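Local coordinates for protein quinone reductase (Klebsiella pneumoniae subsp. pneumoniae, PDB 4GI5) that binds FAD in a flavodoxin-like fold and probably reduces quinones at the expense of NAD(P)H, at residues 35-40 and 217-222; 42-47 and 232-237. All coordinates share one frame; numbering follows the deposited sequence.

Contact 1: 35-40 and 217-222; sequences RSLNGA and YRTDKT. With FAD (flavin-adenine dinucleotide), chain H.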
ATOM      1  N   ARG B  35      -4.501  17.130 -16.925  1.00 18.00           N
ATOM      2  CA  ARG B  35      -5.224  16.665 -18.142  1.00 16.95           C
ATOM      3  C   ARG B  35      -5.415  15.129 -18.277  1.00 17.89           C
ATOM      4  O   ARG B  35      -5.911  14.639 -19.254  1.00 16.78           O
ATOM      5  CB  ARG B  35      -4.497  17.204 -19.408  1.00 17.86           C
ATOM      6  CG  ARG B  35      -4.447  18.755 -19.383  1.00 18.80           C
ATOM      7  CD  ARG B  35      -3.516  19.223 -20.535  1.00 18.86           C
ATOM      8  NE  ARG B  35      -4.153  18.792 -21.777  1.00 19.78           N
ATOM      9  CZ  ARG B  35      -3.466  18.848 -22.949  1.00 23.42           C
ATOM     10  NH1 ARG B  35      -2.287  19.294 -22.958  1.00 23.62           N
ATOM     11  NH2 ARG B  35      -4.003  18.471 -24.045  1.00 28.56           N
ATOM     12  N   SER B  36      -5.073  14.382 -17.195  1.00 16.51           N
ATOM     13  CA  SER B  36      -5.198  12.934 -17.192  1.00 14.13           C
ATOM     14  C   SER B  36      -6.611  12.517 -17.147  1.00 15.56           C
ATOM     15  O   SER B  36      -7.532  13.316 -16.882  1.00 16.72           O
ATOM     16  CB  SER B  36      -4.547  12.430 -15.847  1.00 16.82           C
ATOM     17  OG  SER B  36      -5.117  12.966 -14.669  1.00 15.12           O
ATOM     18  N   LEU B  37      -6.859  11.239 -17.380  1.00 14.64           N
ATOM     19  CA  LEU B  37      -8.131  10.654 -17.102  1.00 15.05           C
ATOM     20  C   LEU B  37      -8.615  10.970 -15.705  1.00 14.22           C
ATOM     21  O   LEU B  37      -9.756  11.343 -15.436  1.00 14.57           O
ATOM     22  CB  LEU B  37      -8.021   9.146 -17.413  1.00 15.16           C
ATOM     23  CG  LEU B  37      -9.315   8.407 -17.087  1.00 16.96           C
ATOM     24  CD1 LEU B  37     -10.501   8.750 -17.994  1.00 18.23           C
ATOM     25  CD2 LEU B  37      -9.112   6.906 -17.185  1.00 18.39           C
ATOM     26  N   ASN B  38      -7.752  10.727 -14.701  1.00 13.83           N
ATOM     27  CA  ASN B  38      -8.091  11.077 -13.339  1.00 13.86           C
ATOM     28  C   ASN B  38      -8.472  12.574 -13.136  1.00 14.84           C
ATOM     29  O   ASN B  38      -9.423  12.891 -12.440  1.00 16.89           O
ATOM     30  CB  ASN B  38      -6.953  10.720 -12.367  1.00 13.75           C
ATOM     31  CG  ASN B  38      -7.123   9.299 -11.836  1.00 15.26           C
ATOM     32  OD1 ASN B  38      -7.810   9.117 -10.833  1.00 17.05           O
ATOM     33  ND2 ASN B  38      -6.630   8.330 -12.556  1.00 14.21           N
ATOM     34  N   GLY B  39      -7.728  13.424 -13.778  1.00 14.41           N
ATOM     35  CA  GLY B  39      -8.057  14.831 -13.693  1.00 16.24           C
ATOM     36  C   GLY B  39      -9.479  15.103 -14.229  1.00 16.74           C
ATOM     37  O   GLY B  39     -10.249  15.948 -13.666  1.00 17.79           O
ATOM     38  N   ALA B  40      -9.799  14.495 -15.350  1.00 17.12           N
ATOM     39  CA  ALA B  40     -11.147  14.613 -15.948  1.00 19.88           C
ATOM     40  C   ALA B  40     -12.234  14.137 -15.022  1.00 19.86           C
ATOM     41  O   ALA B  40     -13.325  14.716 -14.890  1.00 18.76           O
ATOM     42  CB  ALA B  40     -11.197  13.936 -17.302  1.00 21.72           C
ATOM     43  N   TYR B 217     -11.738  -0.379 -14.905  1.00 14.36           N
ATOM     44  CA  TYR B 217     -10.716  -1.255 -15.439  1.00 14.29           C
ATOM     45  C   TYR B 217     -10.340  -0.909 -16.862  1.00 17.35           C
ATOM     46  O   TYR B 217     -11.100  -0.166 -17.561  1.00 17.26           O
ATOM     47  CB  TYR B 217     -11.221  -2.668 -15.398  1.00 14.91           C
ATOM     48  CG  TYR B 217     -11.498  -3.090 -14.012  1.00 14.44           C
ATOM     49  CD1 TYR B 217     -10.472  -3.559 -13.139  1.00 14.16           C
ATOM     50  CD2 TYR B 217     -12.815  -3.081 -13.513  1.00 15.50           C
ATOM     51  CE1 TYR B 217     -10.815  -3.948 -11.892  1.00 13.28           C
ATOM     52  CE2 TYR B 217     -13.086  -3.507 -12.224  1.00 18.77           C
ATOM     53  CZ  TYR B 217     -11.997  -3.910 -11.418  1.00 16.38           C
ATOM     54  OH  TYR B 217     -12.309  -4.320 -10.103  1.00 19.37           O
ATOM     55  N   ARG B 218      -9.218  -1.408 -17.335  1.00 15.12           N
ATOM     56  CA  ARG B 218      -8.727  -1.168 -18.681  1.00 18.13           C
ATOM     57  C   ARG B 218      -8.651   0.282 -19.017  1.00 19.81           C
ATOM     58  O   ARG B 218      -8.992   0.710 -20.101  1.00 23.28           O
ATOM     59  CB  ARG B 218      -9.593  -1.883 -19.751  1.00 25.18           C
ATOM     60  CG  ARG B 218      -9.666  -3.314 -19.567  1.00 30.93           C
ATOM     61  CD  ARG B 218     -10.236  -4.065 -20.861  1.00 35.67           C
ATOM     62  NE  ARG B 218      -9.344  -3.984 -22.025  1.00 40.96           N
ATOM     63  CZ  ARG B 218      -9.411  -4.859 -23.061  1.00 51.84           C
ATOM     64  NH1 ARG B 218     -10.331  -5.842 -23.077  1.00 44.89           N
ATOM     65  NH2 ARG B 218      -8.557  -4.781 -24.069  1.00 53.43           N
ATOM     66  N   THR B 219      -8.178   1.077 -18.090  1.00 16.95           N
ATOM     67  CA  THR B 219      -8.282   2.505 -18.231  1.00 16.99           C
ATOM     68  C   THR B 219      -7.273   3.131 -19.159  1.00 16.85           C
ATOM     69  O   THR B 219      -7.533   4.275 -19.580  1.00 18.39           O
ATOM     70  CB  THR B 219      -8.233   3.247 -16.919  1.00 15.87           C
ATOM     71  OG1 THR B 219      -7.043   2.948 -16.245  1.00 18.52           O
ATOM     72  CG2 THR B 219      -9.486   2.812 -16.128  1.00 18.42           C
ATOM     73  N   ASP B 220      -6.158   2.470 -19.457  1.00 18.79           N
ATOM     74  CA  ASP B 220      -5.154   3.055 -20.299  1.00 19.74           C
ATOM     75  C   ASP B 220      -5.647   3.257 -21.756  1.00 21.65           C
ATOM     76  O   ASP B 220      -5.063   4.078 -22.420  1.00 21.85           O
ATOM     77  CB  ASP B 220      -3.837   2.244 -20.290  1.00 21.83           C
ATOM     78  CG  ASP B 220      -3.180   2.178 -18.840  1.00 29.60           C
ATOM     79  OD1 ASP B 220      -2.930   3.231 -18.311  1.00 23.18           O
ATOM     80  OD2 ASP B 220      -2.824   1.057 -18.346  1.00 31.63           O
ATOM     81  N   LYS B 221      -6.659   2.528 -22.179  1.00 19.80           N
ATOM     82  CA  LYS B 221      -7.157   2.672 -23.530  1.00 26.95           C
ATOM     83  C   LYS B 221      -8.448   3.434 -23.580  1.00 25.29           C
ATOM     84  O   LYS B 221      -9.177   3.353 -24.576  1.00 25.57           O
ATOM     85  CB  LYS B 221      -7.429   1.256 -24.044  1.00 35.45           C
ATOM     86  CG  LYS B 221      -6.190   0.350 -24.084  1.00 47.94           C
ATOM     87  CD  LYS B 221      -5.061   1.006 -24.884  1.00 58.68           C
ATOM     88  CE  LYS B 221      -3.699   0.396 -24.557  1.00 73.25           C
ATOM     89  NZ  LYS B 221      -3.515  -0.668 -25.565  1.00 74.49           N
ATOM     90  N   THR B 222      -8.843   4.075 -22.511  1.00 20.51           N
ATOM     91  CA  THR B 222     -10.104   4.785 -22.450  1.00 18.67           C
ATOM     92  C   THR B 222     -10.239   5.722 -23.702  1.00 19.76           C
ATOM     93  O   THR B 222      -9.374   6.546 -23.968  1.00 19.24           O
ATOM     94  CB  THR B 222     -10.229   5.636 -21.193  1.00 19.00           C
ATOM     95  OG1 THR B 222     -10.160   4.770 -20.025  1.00 17.39           O
ATOM     96  CG2 THR B 222     -11.565   6.325 -21.099  1.00 19.09           C
TER
HETATM   97  PA  FAD H 301      -4.061   8.739 -18.404  1.00 16.39           P
HETATM   98  O1A FAD H 301      -4.040  10.181 -18.104  1.00 17.84           O
HETATM   99  O2A FAD H 301      -2.915   7.958 -18.848  1.00 16.72           O
HETATM  100  O5B FAD H 301      -5.208   8.439 -19.531  1.00 15.27           O
HETATM  101  C5B FAD H 301      -5.712   7.138 -19.895  1.00 15.90           C
HETATM  102  C4B FAD H 301      -6.510   7.270 -21.151  1.00 15.78           C
HETATM  103  O4B FAD H 301      -7.716   7.928 -20.835  1.00 17.51           O
HETATM  104  C3B FAD H 301      -5.776   7.987 -22.258  1.00 21.19           C
HETATM  105  O3B FAD H 301      -5.957   7.177 -23.410  1.00 22.56           O
HETATM  106  C2B FAD H 301      -6.597   9.242 -22.329  1.00 21.19           C
HETATM  107  O2B FAD H 301      -6.535   9.903 -23.620  1.00 23.06           O
HETATM  108  C1B FAD H 301      -7.993   8.886 -21.941  1.00 19.70           C
HETATM  109  N9A FAD H 301      -8.733  10.089 -21.470  1.00 20.39           N
HETATM  110  C8A FAD H 301      -8.319  11.201 -20.655  1.00 18.31           C
HETATM  111  N7A FAD H 301      -9.276  12.086 -20.494  1.00 26.92           N
HETATM  112  C5A FAD H 301     -10.235  11.578 -21.320  1.00 20.92           C
HETATM  113  C6A FAD H 301     -11.542  12.041 -21.786  1.00 28.41           C
HETATM  114  N6A FAD H 301     -11.913  13.139 -21.215  1.00 22.41           N
HETATM  115  N1A FAD H 301     -12.320  11.293 -22.643  1.00 28.60           N
HETATM  116  C2A FAD H 301     -11.867  10.127 -23.093  1.00 28.44           C
HETATM  117  N3A FAD H 301     -10.614   9.658 -22.724  1.00 22.23           N
HETATM  118  C4A FAD H 301      -9.924  10.350 -21.889  1.00 22.29           C
HETATM  119  N1  FAD H 301      -2.695  -0.940 -13.271  1.00 13.50           N
HETATM  120  C2  FAD H 301      -3.176  -1.989 -12.570  1.00 14.89           C
HETATM  121  O2  FAD H 301      -4.264  -2.611 -12.930  1.00 14.76           O
HETATM  122  N3  FAD H 301      -2.532  -2.452 -11.439  1.00 12.62           N
HETATM  123  C4  FAD H 301      -1.337  -1.968 -11.053  1.00 12.93           C
HETATM  124  O4  FAD H 301      -0.806  -2.328  -9.994  1.00 13.54           O
HETATM  125  C4X FAD H 301      -0.796  -0.871 -11.811  1.00 13.08           C
HETATM  126  N5  FAD H 301       0.378  -0.292 -11.421  1.00 14.11           N
HETATM  127  C5X FAD H 301       0.849   0.864 -12.100  1.00 13.75           C
HETATM  128  C6  FAD H 301       1.925   1.485 -11.678  1.00 13.19           C
HETATM  129  C7  FAD H 301       2.347   2.684 -12.248  1.00 15.20           C
HETATM  130  C7M FAD H 301       3.559   3.380 -11.746  1.00 17.91           C
HETATM  131  C8  FAD H 301       1.654   3.192 -13.372  1.00 12.97           C
HETATM  132  C8M FAD H 301       2.146   4.446 -14.043  1.00 15.35           C
HETATM  133  C9  FAD H 301       0.550   2.554 -13.845  1.00 13.42           C
HETATM  134  C9A FAD H 301       0.093   1.372 -13.195  1.00 12.52           C
HETATM  135  N10 FAD H 301      -1.095   0.769 -13.546  1.00 12.94           N
HETATM  136  C10 FAD H 301      -1.579  -0.344 -12.872  1.00 11.98           C
HETATM  137  C1' FAD H 301      -1.948   1.299 -14.620  1.00 13.10           C
HETATM  138  C2' FAD H 301      -2.695   2.481 -13.998  1.00 12.75           C
HETATM  139  O2' FAD H 301      -3.665   2.160 -12.997  1.00 13.05           O
HETATM  140  C3' FAD H 301      -3.418   3.316 -15.104  1.00 14.10           C
HETATM  141  O3' FAD H 301      -2.324   3.825 -15.909  1.00 14.79           O
HETATM  142  C4' FAD H 301      -4.207   4.518 -14.569  1.00 13.68           C
HETATM  143  O4' FAD H 301      -5.347   4.055 -13.919  1.00 15.06           O
HETATM  144  C5' FAD H 301      -4.714   5.386 -15.751  1.00 13.79           C
HETATM  145  O5' FAD H 301      -5.274   6.547 -15.228  1.00 14.16           O
HETATM  146  P   FAD H 301      -4.540   7.967 -15.613  1.00 15.10           P
HETATM  147  O1P FAD H 301      -5.357   9.042 -15.008  1.00 14.42           O
HETATM  148  O2P FAD H 301      -3.108   7.987 -15.316  1.00 14.25           O
HETATM  149  O3P FAD H 301      -4.792   7.889 -17.207  1.00 15.18           O

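Contact 2: 42-47 and 232-237; sequences KNFAIR and AALAER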
ATOM      1  N   LYS B  42     -12.053  13.800 -11.747  1.00 17.14           N
ATOM      2  CA  LYS B  42     -12.048  14.651 -10.577  1.00 17.39           C
ATOM      3  C   LYS B  42     -12.919  15.914 -10.876  1.00 17.71           C
ATOM      4  O   LYS B  42     -13.777  16.300 -10.094  1.00 17.90           O
ATOM      5  CB  LYS B  42     -10.646  15.115 -10.255  1.00 18.48           C
ATOM      6  CG  LYS B  42     -10.632  16.317  -9.279  1.00 22.19           C
ATOM      7  CD  LYS B  42      -9.353  16.994  -8.998  1.00 27.42           C
ATOM      8  CE  LYS B  42      -8.599  17.385 -10.209  1.00 32.02           C
ATOM      9  NZ  LYS B  42      -8.833  18.840 -10.463  1.00 36.48           N
ATOM     10  N   ASN B  43     -12.661  16.515 -12.020  1.00 18.24           N
ATOM     11  CA  ASN B  43     -13.417  17.747 -12.328  1.00 20.58           C
ATOM     12  C   ASN B  43     -14.886  17.483 -12.504  1.00 19.39           C
ATOM     13  O   ASN B  43     -15.695  18.274 -11.992  1.00 21.90           O
ATOM     14  CB  ASN B  43     -12.794  18.464 -13.509  1.00 21.90           C
ATOM     15  CG  ASN B  43     -11.428  19.040 -13.179  1.00 21.26           C
ATOM     16  OD1 ASN B  43     -11.026  19.379 -12.029  1.00 27.02           O
ATOM     17  ND2 ASN B  43     -10.701  19.140 -14.199  1.00 27.07           N
ATOM     18  N   PHE B  44     -15.247  16.361 -13.117  1.00 18.60           N
ATOM     19  CA  PHE B  44     -16.597  15.902 -13.232  1.00 22.57           C
ATOM     20  C   PHE B  44     -17.207  15.740 -11.883  1.00 26.18           C
ATOM     21  O   PHE B  44     -18.355  16.171 -11.631  1.00 20.58           O
ATOM     22  CB  PHE B  44     -16.673  14.618 -14.071  1.00 19.84           C
ATOM     23  CG  PHE B  44     -18.047  14.089 -14.243  1.00 22.95           C
ATOM     24  CD1 PHE B  44     -18.829  14.560 -15.335  1.00 26.88           C
ATOM     25  CD2 PHE B  44     -18.617  13.281 -13.302  1.00 23.21           C
ATOM     26  CE1 PHE B  44     -20.135  14.139 -15.477  1.00 28.98           C
ATOM     27  CE2 PHE B  44     -19.947  12.839 -13.400  1.00 30.79           C
ATOM     28  CZ  PHE B  44     -20.702  13.254 -14.514  1.00 31.29           C
ATOM     29  N   ALA B  45     -16.507  15.034 -10.956  1.00 20.19           N
ATOM     30  CA  ALA B  45     -17.107  14.764  -9.660  1.00 19.75           C
ATOM     31  C   ALA B  45     -17.349  16.040  -8.865  1.00 18.56           C
ATOM     32  O   ALA B  45     -18.434  16.197  -8.234  1.00 19.76           O
ATOM     33  CB  ALA B  45     -16.189  13.866  -8.799  1.00 21.43           C
ATOM     34  N   ILE B  46     -16.382  16.929  -8.900  1.00 18.29           N
ATOM     35  CA  ILE B  46     -16.480  18.179  -8.119  1.00 21.57           C
ATOM     36  C   ILE B  46     -17.708  18.962  -8.681  1.00 23.07           C
ATOM     37  O   ILE B  46     -18.600  19.386  -7.879  1.00 22.85           O
ATOM     38  CB  ILE B  46     -15.268  19.024  -8.283  1.00 21.51           C
ATOM     39  CG1 ILE B  46     -14.067  18.435  -7.499  1.00 19.50           C
ATOM     40  CG2 ILE B  46     -15.431  20.415  -7.662  1.00 23.98           C
ATOM     41  CD1 ILE B  46     -12.772  19.025  -7.865  1.00 20.61           C
ATOM     42  N   ARG B  47     -17.751  19.097  -9.993  1.00 21.37           N
ATOM     43  CA  ARG B  47     -18.935  19.829 -10.577  1.00 23.67           C
ATOM     44  C   ARG B  47     -20.236  19.162 -10.320  1.00 24.99           C
ATOM     45  O   ARG B  47     -21.277  19.858 -10.041  1.00 24.28           O
ATOM     46  CB  ARG B  47     -18.716  20.134 -12.034  1.00 27.20           C
ATOM     47  CG  ARG B  47     -17.543  21.011 -12.242  1.00 31.55           C
ATOM     48  CD  ARG B  47     -17.426  21.425 -13.714  1.00 43.42           C
ATOM     49  NE  ARG B  47     -16.055  21.909 -13.970  1.00 52.10           N
ATOM     50  CZ  ARG B  47     -15.153  21.303 -14.766  1.00 54.10           C
ATOM     51  NH1 ARG B  47     -15.444  20.147 -15.402  1.00 52.56           N
ATOM     52  NH2 ARG B  47     -13.936  21.840 -14.905  1.00 58.07           N
ATOM     53  N   ALA B 232     -20.992   8.095 -16.319  1.00 19.75           N
ATOM     54  CA  ALA B 232     -22.361   7.711 -15.886  1.00 22.31           C
ATOM     55  C   ALA B 232     -22.334   6.938 -14.568  1.00 22.52           C
ATOM     56  O   ALA B 232     -23.132   7.149 -13.667  1.00 21.51           O
ATOM     57  CB  ALA B 232     -22.997   6.887 -16.971  1.00 25.31           C
ATOM     58  N   ALA B 233     -21.352   6.033 -14.480  1.00 22.32           N
ATOM     59  CA  ALA B 233     -21.152   5.227 -13.237  1.00 21.64           C
ATOM     60  C   ALA B 233     -20.773   6.105 -12.044  1.00 18.16           C
ATOM     61  O   ALA B 233     -21.327   5.952 -10.972  1.00 19.33           O
ATOM     62  CB  ALA B 233     -20.101   4.112 -13.511  1.00 21.63           C
ATOM     63  N   LEU B 234     -19.871   7.068 -12.282  1.00 16.98           N
ATOM     64  CA  LEU B 234     -19.463   7.995 -11.296  1.00 18.01           C
ATOM     65  C   LEU B 234     -20.663   8.847 -10.791  1.00 20.88           C
ATOM     66  O   LEU B 234     -20.888   9.021  -9.630  1.00 18.28           O
ATOM     67  CB  LEU B 234     -18.299   8.803 -11.831  1.00 19.35           C
ATOM     68  CG  LEU B 234     -17.793   9.944 -10.980  1.00 19.38           C
ATOM     69  CD1 LEU B 234     -17.360   9.503  -9.617  1.00 21.17           C
ATOM     70  CD2 LEU B 234     -16.572  10.608 -11.643  1.00 21.41           C
ATOM     71  N   ALA B 235     -21.437   9.359 -11.721  1.00 20.82           N
ATOM     72  CA  ALA B 235     -22.516  10.223 -11.310  1.00 20.30           C
ATOM     73  C   ALA B 235     -23.501   9.422 -10.461  1.00 20.21           C
ATOM     74  O   ALA B 235     -24.031   9.964  -9.463  1.00 22.59           O
ATOM     75  CB  ALA B 235     -23.180  10.840 -12.621  1.00 23.41           C
ATOM     76  N   GLU B 236     -23.737   8.192 -10.821  1.00 20.32           N
ATOM     77  CA  GLU B 236     -24.683   7.306 -10.094  1.00 24.16           C
ATOM     78  C   GLU B 236     -24.183   7.067  -8.689  1.00 23.99           C
ATOM     79  O   GLU B 236     -24.934   7.145  -7.746  1.00 22.30           O
ATOM     80  CB  GLU B 236     -24.960   5.985 -10.862  1.00 27.46           C
ATOM     81  CG  GLU B 236     -25.458   4.737 -10.111  1.00 42.39           C
ATOM     82  CD  GLU B 236     -26.673   4.874  -9.293  1.00 54.58           C
ATOM     83  OE1 GLU B 236     -27.512   5.733  -9.645  1.00 82.83           O
ATOM     84  OE2 GLU B 236     -26.822   4.077  -8.309  1.00 53.39           O
ATOM     85  N   ARG B 237     -22.854   6.840  -8.511  1.00 22.91           N
ATOM     86  CA  ARG B 237     -22.346   6.756  -7.155  1.00 19.88           C
ATOM     87  C   ARG B 237     -22.437   8.015  -6.338  1.00 19.54           C
ATOM     88  O   ARG B 237     -22.763   8.016  -5.140  1.00 21.81           O
ATOM     89  CB  ARG B 237     -20.835   6.209  -7.157  1.00 16.95           C
ATOM     90  CG  ARG B 237     -20.661   4.819  -7.738  1.00 16.83           C
ATOM     91  CD  ARG B 237     -21.454   3.657  -7.086  1.00 20.04           C
ATOM     92  NE  ARG B 237     -21.308   3.780  -5.681  1.00 21.03           N
ATOM     93  CZ  ARG B 237     -20.333   3.155  -4.967  1.00 20.17           C
ATOM     94  NH1 ARG B 237     -19.488   2.416  -5.584  1.00 19.25           N
ATOM     95  NH2 ARG B 237     -20.215   3.381  -3.708  1.00 19.77           N
TER

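Contact 1: 35-40 and 217-222
Leu37 and Thr222 bring the two backbones to their nearest approach, 8.2 Å between CA atoms, where the first turn of helix 37-51 faces the irregular segment 217-222. Direct contact is small, 115 Å² over both sides, and rests mainly on one methyl: Leu37 CD2 lies 3.7 Å from Thr222 OG1 and almost as near Thr219 CB, the leucine crossing both threonines at about a right angle. With CG anti to the backbone N (chi1 177°), the Leu37 chain reaches out from the helix start toward this loop. Thr222 OG1 donates to Thr219 O, which also accepts from Thr222 N on the same face of its plane; two bonds on one carbonyl fix the turn that presents both threonines.

FAD joins the two segments more than they join each other. Ser36 is the N-cap, its OG accepting from Gly39 N, and the helix start turns its amides to the diphosphate: Leu37 N donates to FAD O1A, while Asn38 N and Asn38 ND2 both reach FAD O1P at 2.9 Å, the hydrogen bond from the carboxamide ND2 being nearly straight (169°). The helix dipole would be expected to favour the anionic phosphates here. From the other segment, Asp220 OD1 accepts from FAD O3' at 2.5 Å, and Thr219 OG1 shares a hydrogen bond with the ribityl FAD O4' at 3.1 Å.

Asn38 ND2 is also bonded to Thr174 OG1 at the end of strand 168-174. Helix 224-239 backs the contact, with Leu37 and Thr222 both packing on Phe227, and segment 217-222 links that helix to strand 209-216, one edge of the five-stranded sheet.

Contact 2: 42-47 and 232-237
Helices 42-47 and 232-237 run in broadly the same direction, their N-to-C axes inclined by 35° (signed crossing angle -35°) and 10.3 Å apart at closest approach, with Ala45 and Ala235 as the nearest CA pair at 7.3 Å. The interface buries 174 Å² over both sides, and the contacts across it are between apolar side chains.

Phe44 carries most of it from its side. Its CG stands anti to the backbone N (chi1 -179°), which extends the ring across the gap toward the second helix. Ala235 CB sits at the ring edge, near the ring plane and 3.9 Å from both Phe44 CE2 and Phe44 CZ, so this methyl meets the rim and not the pi cloud. Leu234 CD2 approaches the ring obliquely, 3.8 Å from Phe44 CD2, and the two side chains slide past each other in opposite directions. The same Leu234 methyl, CD2, also approaches Ala45 CB, more loosely, at 4.3 Å. Each alanine of the closest backbone pair thus packs its methyl against the larger side chain of the other helix: Ala235 against Phe44, Ala45 against Leu234.

Leu234 is buried further by Leu41 of helix 37-51 and by Leu214 and Ile172 of strands 209-216 and 168-174, whereas Phe44 is partly exposed. The pair thus grades from the sheet surface outward to solvent. It belongs to a helical layer of the flavodoxin-like alpha/beta/alpha sandwich, whose parallel five-stranded sheet has strand order 2-1-3-4-5.

Contacts 1 and 2 lie 14 Å apart, centre to centre, along helix 37-51 and the loop-helix unit 217-239. Both use helix 37-51: its first turn serves contact 1, the following turns contact 2. The partner segments are likewise consecutive, loop 217-222 leading into helix 224-239, which supplies 232-237. Contact 1 is part of the FAD pocket itself, whereas contact 2 is apolar packing removed from it, the Phe44 side chain standing about 9 Å from FAD and that of Leu234 about 9 Å from that of Asn38. Away from the cofactor the two helices touch directly; at the pocket the start of helix 37-51 and loop 217-222 meet through Leu37 and are also bridged by FAD.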